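Local coordinates for protein BZZ1 (Saccharomyces cerevisiae, PDB 1ZUU) that plays a role in endocytosis and trafficking to the vacuole and works with type I myosins to restore polarity of the actin cytoskeleton after salt stress, at residues P22-S27 against N42-E47. Sequence-based numbering, arbitrary orientation.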
ATOM      1  N   PRO A  22      -1.416   6.894  -7.210  1.00  4.36           N
ATOM      2  CA  PRO A  22      -0.691   8.165  -6.844  1.00  5.17           C
ATOM      3  C   PRO A  22      -1.668   9.189  -6.333  1.00  4.98           C
ATOM      4  O   PRO A  22      -2.735   9.417  -6.939  1.00  5.88           O
ATOM      5  CB  PRO A  22      -0.028   8.546  -8.182  1.00  6.08           C
ATOM      6  CG  PRO A  22       0.310   7.198  -8.795  1.00  6.41           C
ATOM      7  CD  PRO A  22      -0.946   6.360  -8.513  1.00  5.42           C
ATOM      8  N   GLY A  23      -1.308   9.819  -5.221  1.00  5.31           N
ATOM      9  CA  GLY A  23      -2.153  10.806  -4.570  1.00  5.51           C
ATOM     10  C   GLY A  23      -2.982  10.293  -3.401  1.00  5.28           C
ATOM     11  O   GLY A  23      -3.510  11.078  -2.650  1.00  7.95           O
ATOM     12  N   ASP A  24      -3.117   8.970  -3.279  1.00  4.46           N
ATOM     13  CA  ASP A  24      -3.895   8.431  -2.136  1.00  4.07           C
ATOM     14  C   ASP A  24      -3.121   8.716  -0.835  1.00  4.29           C
ATOM     15  O   ASP A  24      -1.871   8.661  -0.784  1.00  5.35           O
ATOM     16  CB  ASP A  24      -4.091   6.954  -2.318  1.00  4.27           C
ATOM     17  CG  ASP A  24      -5.092   6.578  -3.439  1.00  4.72           C
ATOM     18  OD1 ASP A  24      -5.808   7.487  -3.935  1.00  5.54           O
ATOM     19  OD2 ASP A  24      -5.134   5.365  -3.776  1.00  5.04           O
ATOM     20  N   LYS A  25      -3.886   8.956   0.211  1.00  3.68           N
ATOM     21  CA  LYS A  25      -3.318   9.135   1.556  1.00  4.48           C
ATOM     22  C   LYS A  25      -3.201   7.754   2.228  1.00  4.51           C
ATOM     23  O   LYS A  25      -4.181   7.020   2.292  1.00  5.95           O
ATOM     24  CB  LYS A  25      -4.263  10.019   2.423  1.00  4.97           C
ATOM     25  CG  LYS A  25      -4.246  11.433   2.223  1.00  7.09           C
ATOM     26  CD  LYS A  25      -4.632  11.977   0.906  1.00  6.99           C
ATOM     27  CE  LYS A  25      -4.857  13.495   0.969  1.00  7.63           C
ATOM     28  NZ  LYS A  25      -5.238  14.012  -0.289  1.00  7.13           N
ATOM     29  N   ILE A  26      -1.981   7.425   2.670  1.00  4.61           N
ATOM     30  CA  ILE A  26      -1.703   6.094   3.188  1.00  4.08           C
ATOM     31  C   ILE A  26      -1.042   6.196   4.577  1.00  4.75           C
ATOM     32  O   ILE A  26      -0.475   7.262   4.937  1.00  5.19           O
ATOM     33  CB  ILE A  26      -0.857   5.232   2.229  1.00  4.61           C
ATOM     34  CG1 ILE A  26       0.560   5.806   2.059  1.00  5.60           C
ATOM     35  CG2 ILE A  26      -1.595   5.061   0.884  1.00  5.15           C
ATOM     36  CD1 ILE A  26       1.494   4.916   1.233  1.00  6.45           C
ATOM     37  N   SER A  27      -1.042   5.087   5.282  1.00  4.21           N
ATOM     38  CA  SER A  27      -0.363   4.987   6.577  1.00  4.71           C
ATOM     39  C   SER A  27       0.163   3.545   6.729  1.00  4.07           C
ATOM     40  O   SER A  27      -0.381   2.587   6.205  1.00  4.72           O
ATOM     41  CB  SER A  27      -1.318   5.317   7.717  1.00  5.67           C
ATOM     42  OG  SER A  27      -2.357   4.380   7.795  1.00  6.68           O
ATOM     43  N   ASN A  42      -5.003   2.493   3.315  1.00  3.60           N
ATOM     44  CA  ASN A  42      -5.270   3.534   2.329  1.00  3.37           C
ATOM     45  C   ASN A  42      -6.452   4.313   2.902  1.00  3.59           C
ATOM     46  O   ASN A  42      -7.579   3.858   2.854  1.00  4.10           O
ATOM     47  CB  ASN A  42      -5.554   2.918   0.965  1.00  3.70           C
ATOM     48  CG  ASN A  42      -5.722   3.946  -0.130  1.00  3.75           C
ATOM     49  OD1 ASN A  42      -6.120   5.097   0.144  1.00  4.29           O
ATOM     50  ND2 ASN A  42      -5.387   3.572  -1.375  1.00  4.19           N
ATOM     51  N   ASP A  43      -6.157   5.505   3.478  1.00  3.71           N
ATOM     52  CA  ASP A  43      -7.234   6.300   4.063  1.00  3.51           C
ATOM     53  C   ASP A  43      -8.082   6.964   2.981  1.00  3.68           C
ATOM     54  O   ASP A  43      -9.258   7.290   3.271  1.00  4.83           O
ATOM     55  CB  ASP A  43      -6.733   7.304   5.110  1.00  4.36           C
ATOM     56  CG  ASP A  43      -6.371   6.667   6.466  1.00  4.99           C
ATOM     57  OD1 ASP A  43      -6.620   5.456   6.648  1.00  5.93           O
ATOM     58  OD2 ASP A  43      -5.834   7.394   7.352  1.00  6.13           O
ATOM     59  N   THR A  44      -7.570   7.174   1.792  1.00  3.79           N
ATOM     60  CA  THR A  44      -8.413   7.663   0.696  1.00  4.02           C
ATOM     61  C   THR A  44      -9.525   6.672   0.387  1.00  4.23           C
ATOM     62  O   THR A  44     -10.692   7.051   0.191  1.00  5.07           O
ATOM     63  CB  THR A  44      -7.571   7.970  -0.539  1.00  4.24           C
ATOM     64  OG1 THR A  44      -6.698   9.066  -0.213  1.00  4.36           O
ATOM     65  CG2 THR A  44      -8.434   8.300  -1.738  1.00  4.21           C
ATOM     66  N   THR A  45      -9.208   5.364   0.316  1.00  4.09           N
ATOM     67  CA  THR A  45     -10.198   4.365  -0.081  1.00  5.40           C
ATOM     68  C   THR A  45     -10.898   3.696   1.124  1.00  5.38           C
ATOM     69  O   THR A  45     -11.968   3.097   0.913  1.00  7.13           O
ATOM     70  CB  THR A  45      -9.530   3.282  -0.942  1.00  5.28           C
ATOM     71  OG1 THR A  45      -8.636   2.588  -0.110  1.00  5.29           O
ATOM     72  CG2 THR A  45      -8.841   3.869  -2.157  1.00  5.81           C
ATOM     73  N   GLY A  46     -10.270   3.706   2.280  0.50  5.61           N
ATOM     74  CA  GLY A  46     -10.787   3.043   3.447  0.50  6.18           C
ATOM     75  C   GLY A  46     -10.362   1.607   3.641  0.50  4.94           C
ATOM     76  O   GLY A  46     -10.880   0.960   4.556  0.50  6.09           O
ATOM     77  N   GLU A  47      -9.446   1.078   2.829  0.50  5.05           N
ATOM     78  CA  GLU A  47      -9.076  -0.328   2.871  0.50  4.80           C
ATOM     79  C   GLU A  47      -7.701  -0.474   3.502  0.50  5.05           C
ATOM     80  O   GLU A  47      -6.892   0.458   3.533  0.50  6.14           O
ATOM     81  CB  GLU A  47      -9.037  -0.902   1.456  0.50  5.81           C
ATOM     82  CG  GLU A  47     -10.300  -0.683   0.640  0.50  7.40           C
ATOM     83  CD  GLU A  47     -11.556  -1.126   1.334  0.50  9.10           C
ATOM     84  OE1 GLU A  47     -11.490  -2.075   2.142  0.50  9.20           O
ATOM     85  OE2 GLU A  47     -12.651  -0.608   0.985  0.50 12.83           O
TER
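N42, which ends strand 37-42, and T44, in the distal loop that follows it in this SH3 domain, reach D24 and K25 on the run leading into strand 26-28. I26 and N42 form an antiparallel, non-hydrogen-bonded pair, and beyond it side-chain and backbone bonds together continue the contact. A chi1 of -175° swings the N42 amide away from its own backbone N and across to D24: ND2 donates to D24 OD2 at 3.0 Å, nearly in the amide plane but from above the carboxylate, the two planes turned 52° apart. Both polar ends are shared, since N42 ND2 also donates to T19 O and D24 OD2 also accepts from T21 N. On the turn side, N42 OD1 takes T45 N at 3.1 Å, an Asx motif, while a G1 beta bulge sets G46 and E47 opposite N42, with G46 N on N42 O and N42 N on E47 O. Shortened to an alanine, N42 would probably leave D24 OD2 with one donor fewer, T19 O without its amide partner and T45 N with its weak bond to N42 O. K25 O accepts D43 N at 2.8 Å and, weakly, T44 N at 3.4 Å. T44 CG2 lies 3.5 Å from D24 OD1, its methyl against the carboxylate. The other branch, T44 OG1, anti to the carbonyl carbon, accepts from K25 N at 2.8 Å, almost straight at 177°.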